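Local coordinates for protein CT_858 (PDB 3DPM) that probably acts as a serine-type endopeptidase of Chlamydia trachomatis, its chain carrying a PDZ-like domain and a peptidase family S41 domain, at residues R165-I170 with E179-W184; K365-L370 with I431-P436; G294-P299 with L334-T339; S83-Y88 with D102-S107. One frame throughout, in Å; residues are numbered along the deposited sequence.

Contact 1: R165-I170 with E179-W184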
loop_
_atom_site.group_PDB
_atom_site.type_symbol
_atom_site.label_atom_id
_atom_site.label_comp_id
_atom_site.label_asym_id
_atom_site.label_seq_id
_atom_site.Cartn_x
_atom_site.Cartn_y
_atom_site.Cartn_z
ATOM N N ARG A 165 33.558 21.398 -1.745
ATOM C CA ARG A 165 34.597 20.770 -2.541
ATOM C C ARG A 165 35.252 19.609 -1.811
ATOM O O ARG A 165 35.159 19.501 -0.592
ATOM C CB ARG A 165 35.659 21.805 -2.921
ATOM C CG ARG A 165 35.259 22.690 -4.096
ATOM C CD ARG A 165 36.431 23.519 -4.583
ATOM N NE ARG A 165 36.586 24.756 -3.820
ATOM C CZ ARG A 165 37.723 25.161 -3.255
ATOM N NH1 ARG A 165 38.823 24.422 -3.359
ATOM N NH2 ARG A 165 37.760 26.315 -2.593
ATOM N N THR A 166 35.893 18.724 -2.565
ATOM C CA THR A 166 36.605 17.595 -1.974
ATOM C C THR A 166 37.766 17.266 -2.895
ATOM O O THR A 166 37.811 17.750 -4.017
ATOM C CB THR A 166 35.693 16.352 -1.778
ATOM O OG1 THR A 166 36.459 15.299 -1.176
ATOM C CG2 THR A 166 35.122 15.872 -3.102
ATOM N N THR A 167 38.711 16.464 -2.428
ATOM C CA THR A 167 39.865 16.129 -3.244
ATOM C C THR A 167 39.983 14.657 -3.572
ATOM O O THR A 167 40.031 13.817 -2.680
ATOM C CB THR A 167 41.181 16.553 -2.557
ATOM O OG1 THR A 167 41.157 17.961 -2.302
ATOM C CG2 THR A 167 42.376 16.238 -3.444
ATOM N N LEU A 168 40.020 14.345 -4.860
ATOM C CA LEU A 168 40.206 12.970 -5.290
ATOM C C LEU A 168 41.662 12.869 -5.772
ATOM O O LEU A 168 42.088 13.637 -6.641
ATOM C CB LEU A 168 39.258 12.618 -6.446
ATOM C CG LEU A 168 37.746 12.684 -6.183
ATOM C CD1 LEU A 168 36.992 12.389 -7.476
ATOM C CD2 LEU A 168 37.358 11.702 -5.081
ATOM N N LYS A 169 42.438 11.961 -5.190
ATOM C CA LYS A 169 43.809 11.787 -5.642
ATOM C C LYS A 169 43.808 10.593 -6.586
ATOM O O LYS A 169 43.379 9.504 -6.212
ATOM C CB LYS A 169 44.763 11.504 -4.479
ATOM C CG LYS A 169 46.212 11.412 -4.925
ATOM C CD LYS A 169 47.125 10.839 -3.856
ATOM C CE LYS A 169 47.377 11.829 -2.737
ATOM N NZ LYS A 169 47.986 13.066 -3.292
ATOM N N ILE A 170 44.273 10.798 -7.812
ATOM C CA ILE A 170 44.312 9.718 -8.787
ATOM C C ILE A 170 45.710 9.522 -9.364
ATOM O O ILE A 170 46.610 10.329 -9.146
ATOM C CB ILE A 170 43.318 9.972 -9.966
ATOM C CG1 ILE A 170 44.012 10.701 -11.124
ATOM C CG2 ILE A 170 42.140 10.810 -9.475
ATOM C CD1 ILE A 170 44.390 12.112 -10.827
ATOM N N GLU A 179 46.093 15.573 -7.672
ATOM C CA GLU A 179 45.043 15.810 -6.688
ATOM C C GLU A 179 44.016 16.645 -7.429
ATOM O O GLU A 179 44.323 17.747 -7.888
ATOM C CB GLU A 179 45.573 16.597 -5.495
ATOM C CG GLU A 179 46.226 15.736 -4.426
ATOM C CD GLU A 179 46.904 16.559 -3.332
ATOM O OE1 GLU A 179 46.257 17.487 -2.783
ATOM O OE2 GLU A 179 48.085 16.273 -3.018
ATOM N N VAL A 180 42.802 16.126 -7.559
ATOM C CA VAL A 180 41.770 16.849 -8.285
ATOM C C VAL A 180 40.694 17.397 -7.379
ATOM O O VAL A 180 40.045 16.652 -6.669
ATOM C CB VAL A 180 41.121 15.944 -9.352
ATOM C CG1 VAL A 180 40.042 16.708 -10.103
ATOM C CG2 VAL A 180 42.184 15.451 -10.318
ATOM N N ARG A 181 40.507 18.709 -7.396
ATOM C CA ARG A 181 39.474 19.307 -6.564
ATOM C C ARG A 181 38.150 19.190 -7.315
ATOM O O ARG A 181 38.074 19.502 -8.494
ATOM C CB ARG A 181 39.791 20.779 -6.269
ATOM C CG ARG A 181 40.141 21.069 -4.807
ATOM C CD ARG A 181 41.523 20.550 -4.438
ATOM N NE ARG A 181 41.745 20.525 -2.991
ATOM C CZ ARG A 181 42.884 20.143 -2.415
ATOM N NH1 ARG A 181 43.912 19.757 -3.161
ATOM N NH2 ARG A 181 42.991 20.127 -1.094
ATOM N N VAL A 182 37.119 18.693 -6.642
ATOM C CA VAL A 182 35.803 18.551 -7.260
ATOM C C VAL A 182 34.754 19.108 -6.315
ATOM O O VAL A 182 35.056 19.443 -5.170
ATOM C CB VAL A 182 35.456 17.074 -7.572
ATOM C CG1 VAL A 182 36.454 16.502 -8.564
ATOM C CG2 VAL A 182 35.453 16.261 -6.303
ATOM N N LYS A 183 33.522 19.200 -6.792
ATOM C CA LYS A 183 32.447 19.740 -5.976
ATOM C C LYS A 183 31.250 18.811 -5.973
ATOM O O LYS A 183 30.856 18.290 -7.011
ATOM C CB LYS A 183 32.029 21.109 -6.506
ATOM C CG LYS A 183 31.293 21.955 -5.489
ATOM C CD LYS A 183 31.174 23.376 -5.983
ATOM C CE LYS A 183 30.849 24.336 -4.850
ATOM N NZ LYS A 183 30.883 25.743 -5.333
ATOM N N TRP A 184 30.678 18.593 -4.799
ATOM C CA TRP A 184 29.521 17.721 -4.704
ATOM C C TRP A 184 28.278 18.353 -5.319
ATOM O O TRP A 184 27.983 19.523 -5.069
ATOM C CB TRP A 184 29.202 17.392 -3.241
ATOM C CG TRP A 184 30.125 16.440 -2.577
ATOM C CD1 TRP A 184 31.185 16.744 -1.770
ATOM C CD2 TRP A 184 30.054 15.010 -2.627
ATOM N NE1 TRP A 184 31.778 15.590 -1.309
ATOM C CE2 TRP A 184 31.105 14.510 -1.822
ATOM C CE3 TRP A 184 29.202 14.100 -3.273
ATOM C CZ2 TRP A 184 31.326 13.138 -1.648
ATOM C CZ3 TRP A 184 29.423 12.739 -3.097
ATOM C CH2 TRP A 184 30.479 12.272 -2.291
#
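K169 and E179 cross at an angle on the solvent-facing side of two antiparallel strands, and the meeting of K169 NZ with E179 OE2 at 3.2 Å is a salt bridge whose hydrogen bond is weak. In the lysine, CG stands anti to the backbone N (chi1 -176°) and the chain then bends at its last two torsions, which brings NZ back over the neighbouring strand. The other carboxylate oxygen, OE1, is met on its anti side by R181 NH1 at 3.3 Å, so a single glutamate links two cations in a small network. R181 also passes over T167, but the detail of that approach is doubtful. R165, on the same face, crosses R181 at about a right angle; R181 CG lies in plane at the edge of the R165 guanidinium, 3.9 Å from R165 NH1. The framework is the beta hairpin formed by strands 165-171 and 177-187 of the PDZ-like domain. T166 and L168 form hydrogen-bonded pairs with V182 and V180, as in the 2.7 Å bond from V180 N to L168 O. On the face of these four residues the contact is apolar. T166 and V182 lie side by side and point the same way, methyl against methyl, while T166 CG2 also comes within 3.8 Å of W184 NE1. I170 CD1 reaches obliquely to V180 CG2 at 4.0 Å. Strand 83-92 covers this face through L86 and Y88.

Contact 2: K365-L370 with I431-P436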
loop_
_atom_site.group_PDB
_atom_site.type_symbol
_atom_site.label_atom_id
_atom_site.label_comp_id
_atom_site.label_asym_id
_atom_site.label_seq_id
_atom_site.Cartn_x
_atom_site.Cartn_y
_atom_site.Cartn_z
ATOM N N LYS A 365 13.546 -23.968 -0.828
ATOM C CA LYS A 365 12.365 -23.725 -0.008
ATOM C C LYS A 365 12.625 -22.613 1.002
ATOM O O LYS A 365 13.766 -22.199 1.209
ATOM C CB LYS A 365 11.949 -25.002 0.725
ATOM C CG LYS A 365 11.492 -26.133 -0.177
ATOM C CD LYS A 365 10.938 -27.274 0.665
ATOM C CE LYS A 365 10.443 -28.445 -0.178
ATOM N NZ LYS A 365 11.551 -29.110 -0.915
ATOM N N HIS A 366 11.562 -22.159 1.652
ATOM C CA HIS A 366 11.656 -21.077 2.616
ATOM C C HIS A 366 11.108 -21.401 4.008
ATOM O O HIS A 366 10.010 -21.941 4.122
ATOM C CB HIS A 366 10.901 -19.864 2.069
ATOM C CG HIS A 366 11.552 -19.219 0.886
ATOM N ND1 HIS A 366 12.116 -17.961 0.943
ATOM C CD2 HIS A 366 11.718 -19.649 -0.387
ATOM C CE1 HIS A 366 12.600 -17.645 -0.243
ATOM N NE2 HIS A 366 12.374 -18.651 -1.069
ATOM N N ARG A 367 11.878 -21.072 5.051
ATOM C CA ARG A 367 11.445 -21.250 6.446
ATOM C C ARG A 367 10.792 -19.890 6.719
ATOM O O ARG A 367 11.461 -18.855 6.683
ATOM C CB ARG A 367 12.630 -21.416 7.412
ATOM C CG ARG A 367 13.640 -22.543 7.124
ATOM C CD ARG A 367 13.223 -23.899 7.677
ATOM N NE ARG A 367 12.901 -23.891 9.107
ATOM C CZ ARG A 367 13.787 -23.947 10.102
ATOM N NH1 ARG A 367 15.087 -24.012 9.850
ATOM N NH2 ARG A 367 13.363 -23.965 11.363
ATOM N N MET A 368 9.498 -19.879 6.988
ATOM C CA MET A 368 8.794 -18.621 7.198
ATOM C C MET A 368 8.363 -18.341 8.623
ATOM O O MET A 368 8.210 -19.266 9.432
ATOM C CB MET A 368 7.541 -18.594 6.324
ATOM C CG MET A 368 7.808 -18.711 4.837
ATOM S SD MET A 368 6.370 -19.328 3.961
ATOM C CE MET A 368 5.261 -17.891 4.014
ATOM N N ILE A 369 8.193 -17.055 8.928
ATOM C CA ILE A 369 7.679 -16.639 10.226
ATOM C C ILE A 369 6.214 -16.368 9.907
ATOM O O ILE A 369 5.910 -15.607 8.988
ATOM C CB ILE A 369 8.323 -15.340 10.743
ATOM C CG1 ILE A 369 9.704 -15.620 11.331
ATOM C CG2 ILE A 369 7.471 -14.774 11.879
ATOM C CD1 ILE A 369 10.477 -16.732 10.631
ATOM N N LEU A 370 5.304 -16.980 10.652
ATOM C CA LEU A 370 3.890 -16.797 10.365
ATOM C C LEU A 370 3.065 -16.014 11.381
ATOM O O LEU A 370 3.276 -16.129 12.585
ATOM C CB LEU A 370 3.242 -18.174 10.145
ATOM C CG LEU A 370 3.913 -19.106 9.119
ATOM C CD1 LEU A 370 3.241 -20.459 9.151
ATOM C CD2 LEU A 370 3.829 -18.520 7.726
ATOM N N ILE A 431 5.363 -21.730 13.781
ATOM C CA ILE A 431 5.222 -20.403 13.226
ATOM C C ILE A 431 6.356 -19.427 13.495
ATOM O O ILE A 431 6.350 -18.311 12.980
ATOM C CB ILE A 431 3.917 -19.808 13.725
ATOM C CG1 ILE A 431 3.996 -19.597 15.244
ATOM C CG2 ILE A 431 2.772 -20.775 13.404
ATOM C CD1 ILE A 431 2.710 -18.999 15.856
ATOM N N GLU A 432 7.325 -19.835 14.308
ATOM C CA GLU A 432 8.460 -18.972 14.600
ATOM C C GLU A 432 9.438 -19.069 13.436
ATOM O O GLU A 432 9.991 -18.068 12.989
ATOM C CB GLU A 432 9.117 -19.389 15.917
ATOM C CG GLU A 432 8.249 -19.106 17.142
ATOM C CD GLU A 432 7.909 -17.624 17.293
ATOM O OE1 GLU A 432 7.065 -17.277 18.151
ATOM O OE2 GLU A 432 8.492 -16.801 16.553
ATOM N N LEU A 433 9.643 -20.284 12.947
ATOM C CA LEU A 433 10.514 -20.528 11.802
ATOM C C LEU A 433 10.070 -21.880 11.249
ATOM O O LEU A 433 10.667 -22.919 11.517
ATOM C CB LEU A 433 11.979 -20.551 12.229
ATOM C CG LEU A 433 13.053 -20.423 11.139
ATOM C CD1 LEU A 433 12.782 -19.225 10.257
ATOM C CD2 LEU A 433 14.409 -20.272 11.804
ATOM N N SER A 434 8.987 -21.842 10.485
ATOM C CA SER A 434 8.394 -23.037 9.910
ATOM C C SER A 434 9.353 -23.959 9.167
ATOM O O SER A 434 10.436 -23.563 8.750
ATOM C CB SER A 434 7.286 -22.637 8.945
ATOM O OG SER A 434 7.860 -22.120 7.754
ATOM N N THR A 435 8.923 -25.203 9.001
ATOM C CA THR A 435 9.678 -26.193 8.255
ATOM C C THR A 435 9.765 -25.590 6.855
ATOM O O THR A 435 8.953 -24.744 6.498
ATOM C CB THR A 435 8.902 -27.519 8.188
ATOM O OG1 THR A 435 9.611 -28.450 7.366
ATOM C CG2 THR A 435 7.526 -27.301 7.594
ATOM N N PRO A 436 10.752 -25.995 6.047
ATOM C CA PRO A 436 10.803 -25.395 4.710
ATOM C C PRO A 436 9.561 -25.603 3.833
ATOM O O PRO A 436 8.967 -26.684 3.800
ATOM C CB PRO A 436 12.081 -25.985 4.106
ATOM C CG PRO A 436 12.421 -27.146 4.988
ATOM C CD PRO A 436 11.991 -26.726 6.346
#
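R367 wraps its side chain along L433, S434 and P436, where the two segments pack most closely. Bends at chi2 and chi3 place CD 3.4 Å from P436 CD, while NE gives a hydrogen bond to S434 O, modelled short at 2.5 Å. That oxygen lies in the guanidinium plane, although NE stands above the plane of the carbonyl. NH2 reaches L433 O at 2.9 Å, and L433 CG sits over one guanidinium face, offset toward its rim. S434 binds M368 twice: its backbone N donates to M368 O, and its OG accepts from M368 N at 2.9 Å while donating to T435 O. L370 N closes the far end on I431 O. The looser side holds exposed T435 and K365, which touches P436 with CB, 3.5 Å from P436 CB, and with CD before its amino end leads away. E432 instead faces the second subunit, forming a salt bridge with its R504. The loop after helix 409-428 is thus bound to strand 361-368 of the S41 domain largely through its carbonyls. With R367 NH2 also bonded to Q205 O of the second subunit, the buried positive charge is probably eased by carbonyl dipoles from both chains.

Contact 3: G294-P299 with L334-T339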
loop_
_atom_site.group_PDB
_atom_site.type_symbol
_atom_site.label_atom_id
_atom_site.label_comp_id
_atom_site.label_asym_id
_atom_site.label_seq_id
_atom_site.Cartn_x
_atom_site.Cartn_y
_atom_site.Cartn_z
ATOM N N GLY A 294 26.050 -18.472 -28.228
ATOM C CA GLY A 294 25.148 -17.358 -27.989
ATOM C C GLY A 294 25.482 -16.627 -26.696
ATOM O O GLY A 294 26.127 -17.180 -25.799
ATOM N N PHE A 295 25.054 -15.372 -26.609
ATOM C CA PHE A 295 25.287 -14.565 -25.422
ATOM C C PHE A 295 24.006 -13.830 -25.074
ATOM O O PHE A 295 23.436 -13.101 -25.894
ATOM C CB PHE A 295 26.403 -13.549 -25.644
ATOM C CG PHE A 295 26.605 -12.623 -24.476
ATOM C CD1 PHE A 295 27.492 -12.946 -23.457
ATOM C CD2 PHE A 295 25.876 -11.442 -24.380
ATOM C CE1 PHE A 295 27.654 -12.107 -22.355
ATOM C CE2 PHE A 295 26.026 -10.594 -23.283
ATOM C CZ PHE A 295 26.918 -10.929 -22.267
ATOM N N LEU A 296 23.571 -14.001 -23.836
ATOM C CA LEU A 296 22.338 -13.395 -23.389
ATOM C C LEU A 296 22.527 -12.734 -22.035
ATOM O O LEU A 296 23.195 -13.272 -21.155
ATOM C CB LEU A 296 21.271 -14.493 -23.332
ATOM C CG LEU A 296 19.880 -14.291 -22.739
ATOM C CD1 LEU A 296 19.976 -14.284 -21.219
ATOM C CD2 LEU A 296 19.267 -13.008 -23.287
ATOM N N ARG A 297 21.960 -11.550 -21.870
ATOM C CA ARG A 297 22.074 -10.885 -20.589
ATOM C C ARG A 297 20.718 -10.761 -19.916
ATOM O O ARG A 297 19.776 -10.241 -20.506
ATOM C CB ARG A 297 22.694 -9.485 -20.722
ATOM C CG ARG A 297 22.797 -8.794 -19.360
ATOM C CD ARG A 297 23.525 -7.458 -19.371
ATOM N NE ARG A 297 23.295 -6.750 -18.112
ATOM C CZ ARG A 297 23.696 -7.181 -16.917
ATOM N NH1 ARG A 297 24.368 -8.320 -16.800
ATOM N NH2 ARG A 297 23.385 -6.494 -15.827
ATOM N N ILE A 298 20.626 -11.269 -18.688
ATOM C CA ILE A 298 19.405 -11.172 -17.886
ATOM C C ILE A 298 19.753 -10.017 -16.950
ATOM O O ILE A 298 20.456 -10.208 -15.964
ATOM C CB ILE A 298 19.151 -12.447 -17.029
ATOM C CG1 ILE A 298 19.055 -13.692 -17.916
ATOM C CG2 ILE A 298 17.859 -12.291 -16.236
ATOM C CD1 ILE A 298 17.811 -13.762 -18.758
ATOM N N PRO A 299 19.267 -8.806 -17.251
ATOM C CA PRO A 299 19.535 -7.607 -16.450
ATOM C C PRO A 299 18.801 -7.488 -15.115
ATOM O O PRO A 299 19.374 -7.049 -14.107
ATOM C CB PRO A 299 19.168 -6.482 -17.405
ATOM C CG PRO A 299 17.965 -7.054 -18.102
ATOM C CD PRO A 299 18.352 -8.505 -18.369
ATOM N N LEU A 334 25.546 -21.702 -24.734
ATOM C CA LEU A 334 24.985 -20.406 -24.371
ATOM C C LEU A 334 25.600 -19.819 -23.102
ATOM O O LEU A 334 25.664 -20.485 -22.063
ATOM C CB LEU A 334 23.474 -20.526 -24.167
ATOM C CG LEU A 334 22.592 -19.304 -24.452
ATOM C CD1 LEU A 334 21.381 -19.371 -23.523
ATOM C CD2 LEU A 334 23.352 -17.997 -24.251
ATOM N N ILE A 335 26.054 -18.570 -23.201
ATOM C CA ILE A 335 26.631 -17.851 -22.064
ATOM C C ILE A 335 25.590 -16.851 -21.577
ATOM O O ILE A 335 25.162 -15.982 -22.338
ATOM C CB ILE A 335 27.907 -17.035 -22.440
ATOM C CG1 ILE A 335 29.159 -17.906 -22.382
ATOM C CG2 ILE A 335 28.098 -15.886 -21.464
ATOM C CD1 ILE A 335 29.350 -18.780 -23.570
ATOM N N ILE A 336 25.185 -16.981 -20.317
ATOM C CA ILE A 336 24.211 -16.062 -19.728
ATOM C C ILE A 336 24.934 -15.061 -18.818
ATOM O O ILE A 336 25.557 -15.445 -17.831
ATOM C CB ILE A 336 23.158 -16.797 -18.854
ATOM C CG1 ILE A 336 22.549 -17.978 -19.609
ATOM C CG2 ILE A 336 22.054 -15.828 -18.457
ATOM C CD1 ILE A 336 21.797 -17.589 -20.849
ATOM N N ASP A 337 24.863 -13.781 -19.162
ATOM C CA ASP A 337 25.473 -12.745 -18.340
ATOM C C ASP A 337 24.403 -12.312 -17.339
ATOM O O ASP A 337 23.451 -11.620 -17.699
ATOM C CB ASP A 337 25.886 -11.539 -19.191
ATOM C CG ASP A 337 26.397 -10.368 -18.347
ATOM O OD1 ASP A 337 26.514 -9.245 -18.885
ATOM O OD2 ASP A 337 26.686 -10.564 -17.146
ATOM N N GLN A 338 24.563 -12.716 -16.083
ATOM C CA GLN A 338 23.589 -12.358 -15.062
ATOM C C GLN A 338 24.171 -11.519 -13.924
ATOM O O GLN A 338 23.604 -11.482 -12.830
ATOM C CB GLN A 338 22.959 -13.621 -14.481
ATOM C CG GLN A 338 21.553 -13.405 -13.974
ATOM C CD GLN A 338 21.342 -13.953 -12.582
ATOM O OE1 GLN A 338 20.211 -14.167 -12.161
ATOM N NE2 GLN A 338 22.434 -14.175 -11.851
ATOM N N THR A 339 25.292 -10.848 -14.173
ATOM C CA THR A 339 25.926 -10.010 -13.151
ATOM C C THR A 339 25.175 -8.692 -12.944
ATOM O O THR A 339 24.403 -8.269 -13.805
ATOM C CB THR A 339 27.357 -9.662 -13.549
ATOM O OG1 THR A 339 27.340 -9.033 -14.837
ATOM C CG2 THR A 339 28.227 -10.919 -13.593
#
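Strands 294-297 and 334-337 run parallel, their axes 20° apart, and bonds such as L296 N to I335 O at 2.9 Å join them in regular alternation. With helix 316-330 between them in the chain they form a beta-alpha-beta unit, inside the mixed sheet of the S41 domain. On the helix-facing side, L296 and I336 lie side by side, L296 CD1 meeting I336 CG2 at 3.8 Å, and the same CG2 takes I298 CG1 at 3.7 Å; F320 of the helix covers L296 and I298. The other face begins with F295, whose ring runs alongside D337 and brings CZ to 3.3 Å from D337 CB. R297 has CG anti to the backbone N and is extended from there to NE, which carries its guanidinium past D337 to the turn beyond the strand. NH1 makes a salt bridge to D337 OD1 at 3.1 Å, the two flat groups 44° apart, while NE bonds S257 O. D337 OD2 serves the turn itself, accepting from T339 N in an Asx turn and, on its syn lone pair, from T339 OG1 at 2.8 Å. The arginine ends with NH1 and NH2 both on T339 O, 3.0 and 2.9 Å away, and that oxygen lies only 4° out of the guanidinium plane.

Contact 4: S83-Y88 with D102-S107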
loop_
_atom_site.group_PDB
_atom_site.type_symbol
_atom_site.label_atom_id
_atom_site.label_comp_id
_atom_site.label_asym_id
_atom_site.label_seq_id
_atom_site.Cartn_x
_atom_site.Cartn_y
_atom_site.Cartn_z
ATOM N N SER A 83 20.818 15.319 -0.337
ATOM C CA SER A 83 21.635 14.331 -1.032
ATOM C C SER A 83 22.810 14.985 -1.755
ATOM O O SER A 83 22.774 16.170 -2.098
ATOM C CB SER A 83 20.790 13.537 -2.036
ATOM O OG SER A 83 20.593 14.268 -3.236
ATOM N N ALA A 84 23.854 14.196 -1.971
ATOM C CA ALA A 84 25.058 14.654 -2.650
ATOM C C ALA A 84 25.477 13.565 -3.624
ATOM O O ALA A 84 25.312 12.377 -3.361
ATOM C CB ALA A 84 26.172 14.924 -1.640
ATOM N N TYR A 85 26.057 13.981 -4.737
ATOM C CA TYR A 85 26.451 13.051 -5.773
ATOM C C TYR A 85 27.684 13.557 -6.522
ATOM O O TYR A 85 27.895 14.762 -6.637
ATOM C CB TYR A 85 25.251 12.904 -6.723
ATOM C CG TYR A 85 25.505 12.177 -8.017
ATOM C CD1 TYR A 85 25.600 10.782 -8.056
ATOM C CD2 TYR A 85 25.647 12.883 -9.215
ATOM C CE1 TYR A 85 25.832 10.106 -9.263
ATOM C CE2 TYR A 85 25.881 12.222 -10.423
ATOM C CZ TYR A 85 25.972 10.836 -10.441
ATOM O OH TYR A 85 26.206 10.181 -11.632
ATOM N N LEU A 86 28.514 12.624 -6.984
ATOM C CA LEU A 86 29.701 12.932 -7.788
ATOM C C LEU A 86 29.578 12.035 -9.025
ATOM O O LEU A 86 29.374 10.827 -8.915
ATOM C CB LEU A 86 30.994 12.655 -7.019
ATOM C CG LEU A 86 31.386 13.780 -6.055
ATOM C CD1 LEU A 86 32.631 13.407 -5.285
ATOM C CD2 LEU A 86 31.611 15.054 -6.839
ATOM N N PRO A 87 29.678 12.629 -10.223
ATOM C CA PRO A 87 29.569 11.950 -11.522
ATOM C C PRO A 87 30.656 10.946 -11.908
ATOM O O PRO A 87 31.236 11.050 -12.984
ATOM C CB PRO A 87 29.510 13.118 -12.496
ATOM C CG PRO A 87 30.455 14.100 -11.853
ATOM C CD PRO A 87 30.030 14.052 -10.405
ATOM N N TYR A 88 30.917 9.964 -11.053
ATOM C CA TYR A 88 31.946 8.975 -11.351
ATOM C C TYR A 88 31.504 7.573 -10.954
ATOM O O TYR A 88 30.673 7.406 -10.061
ATOM C CB TYR A 88 33.246 9.329 -10.618
ATOM C CG TYR A 88 33.717 10.742 -10.879
ATOM C CD1 TYR A 88 33.621 11.727 -9.900
ATOM C CD2 TYR A 88 34.210 11.105 -12.128
ATOM C CE1 TYR A 88 34.004 13.044 -10.162
ATOM C CE2 TYR A 88 34.589 12.411 -12.403
ATOM C CZ TYR A 88 34.485 13.377 -11.419
ATOM O OH TYR A 88 34.852 14.678 -11.707
ATOM N N ASP A 102 33.762 4.839 -15.626
ATOM C CA ASP A 102 32.760 5.696 -16.224
ATOM C C ASP A 102 32.792 7.082 -15.612
ATOM O O ASP A 102 32.927 7.234 -14.402
ATOM C CB ASP A 102 31.378 5.076 -16.071
ATOM C CG ASP A 102 30.467 5.433 -17.214
ATOM O OD1 ASP A 102 29.996 6.587 -17.266
ATOM O OD2 ASP A 102 30.236 4.564 -18.079
ATOM N N ILE A 103 32.672 8.090 -16.465
ATOM C CA ILE A 103 32.691 9.476 -16.028
ATOM C C ILE A 103 31.517 10.205 -16.663
ATOM O O ILE A 103 31.538 10.513 -17.852
ATOM C CB ILE A 103 34.014 10.141 -16.439
ATOM C CG1 ILE A 103 35.169 9.462 -15.698
ATOM C CG2 ILE A 103 33.980 11.627 -16.142
ATOM C CD1 ILE A 103 36.538 9.843 -16.205
ATOM N N MET A 104 30.492 10.475 -15.866
ATOM C CA MET A 104 29.300 11.151 -16.363
ATOM C C MET A 104 29.441 12.676 -16.436
ATOM O O MET A 104 28.472 13.400 -16.229
ATOM C CB MET A 104 28.092 10.783 -15.490
ATOM C CG MET A 104 27.724 9.290 -15.477
ATOM S SD MET A 104 28.853 8.211 -14.537
ATOM C CE MET A 104 28.158 8.344 -12.867
ATOM N N THR A 105 30.638 13.163 -16.741
ATOM C CA THR A 105 30.873 14.601 -16.824
ATOM C C THR A 105 31.842 14.946 -17.949
ATOM O O THR A 105 32.378 14.058 -18.608
ATOM C CB THR A 105 31.441 15.139 -15.493
ATOM O OG1 THR A 105 31.717 16.540 -15.613
ATOM C CG2 THR A 105 32.724 14.408 -15.130
ATOM N N PHE A 106 32.057 16.243 -18.161
ATOM C CA PHE A 106 32.967 16.737 -19.193
ATOM C C PHE A 106 34.376 16.187 -19.008
ATOM O O PHE A 106 34.716 15.672 -17.940
ATOM C CB PHE A 106 33.017 18.267 -19.157
ATOM C CG PHE A 106 33.123 18.838 -17.766
ATOM C CD1 PHE A 106 34.175 18.473 -16.922
ATOM C CD2 PHE A 106 32.152 19.718 -17.287
ATOM C CE1 PHE A 106 34.255 18.976 -15.620
ATOM C CE2 PHE A 106 32.223 20.226 -15.987
ATOM C CZ PHE A 106 33.278 19.853 -15.150
ATOM N N SER A 107 35.197 16.310 -20.051
ATOM C CA SER A 107 36.576 15.824 -20.011
ATOM C C SER A 107 37.374 16.496 -18.896
ATOM O O SER A 107 38.268 17.302 -19.157
ATOM C CB SER A 107 37.266 16.076 -21.359
ATOM O OG SER A 107 36.629 15.370 -22.410
#
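M104 reaches across P87 toward Y85. Its CB lies 4.1 Å from P87 CB, alongside the proline ring. CG leaves beside the backbone N, anti to the carbonyl carbon (chi1 -62°), and bends at chi2 and chi3 carry SD and CE past P87 O to Y88 N and Y85. SD passes P87 O at 4.0 Å. The terminal CE comes to 3.7 Å from Y88 N and also close to the hydroxyl end of Y85, the two side chains crossing at about a right angle; the methyl stands oblique to the tyrosine ring, 4.1 Å from Y85 CZ. The backbone N of M104 gives a hydrogen bond to P87 O, 3.0 Å long and bent, with the donor above the carbonyl plane. P87 is itself the centre of an inverse gamma turn, closed by Y88 N on L86 O. This kink carries strand 83-92 from one set of partners to another. Next along the chain, T105 CB touches P87 CG at 3.9 Å, while Y88 takes T105 CG2 and I103 CG2 obliquely near CE2, each at 3.9 Å. The contact lies at one end of the hairpin of strands 83-92 and 98-103 in the PDZ-like domain, where strand 177-187 lines S83, A84, L86 and P87, and L168 of strand 165-171 packs against Y88.

Overall arrangement
The four contacts divide by domain, two in the PDZ-like sheet and two in the S41 part, and chemistry differs within each pair. Contacts 1 and 4 belong to one curled antiparallel sheet, their centres 12 Å apart, and W184 of contact 1 packs directly on A84, Y85 and L86 of contact 4. Both are partly buried: contact 1 sets a charged outer face against an apolar inner one, whereas contact 4 relies on a single cross-segment hydrogen bond and apolar touches. Contacts 2 and 3 are buried, and each places an arginine on backbone carbonyls. They differ in setting: contact 3 lies within a central parallel strand pair, while contact 2 joins a strand to a loop beside the second subunit.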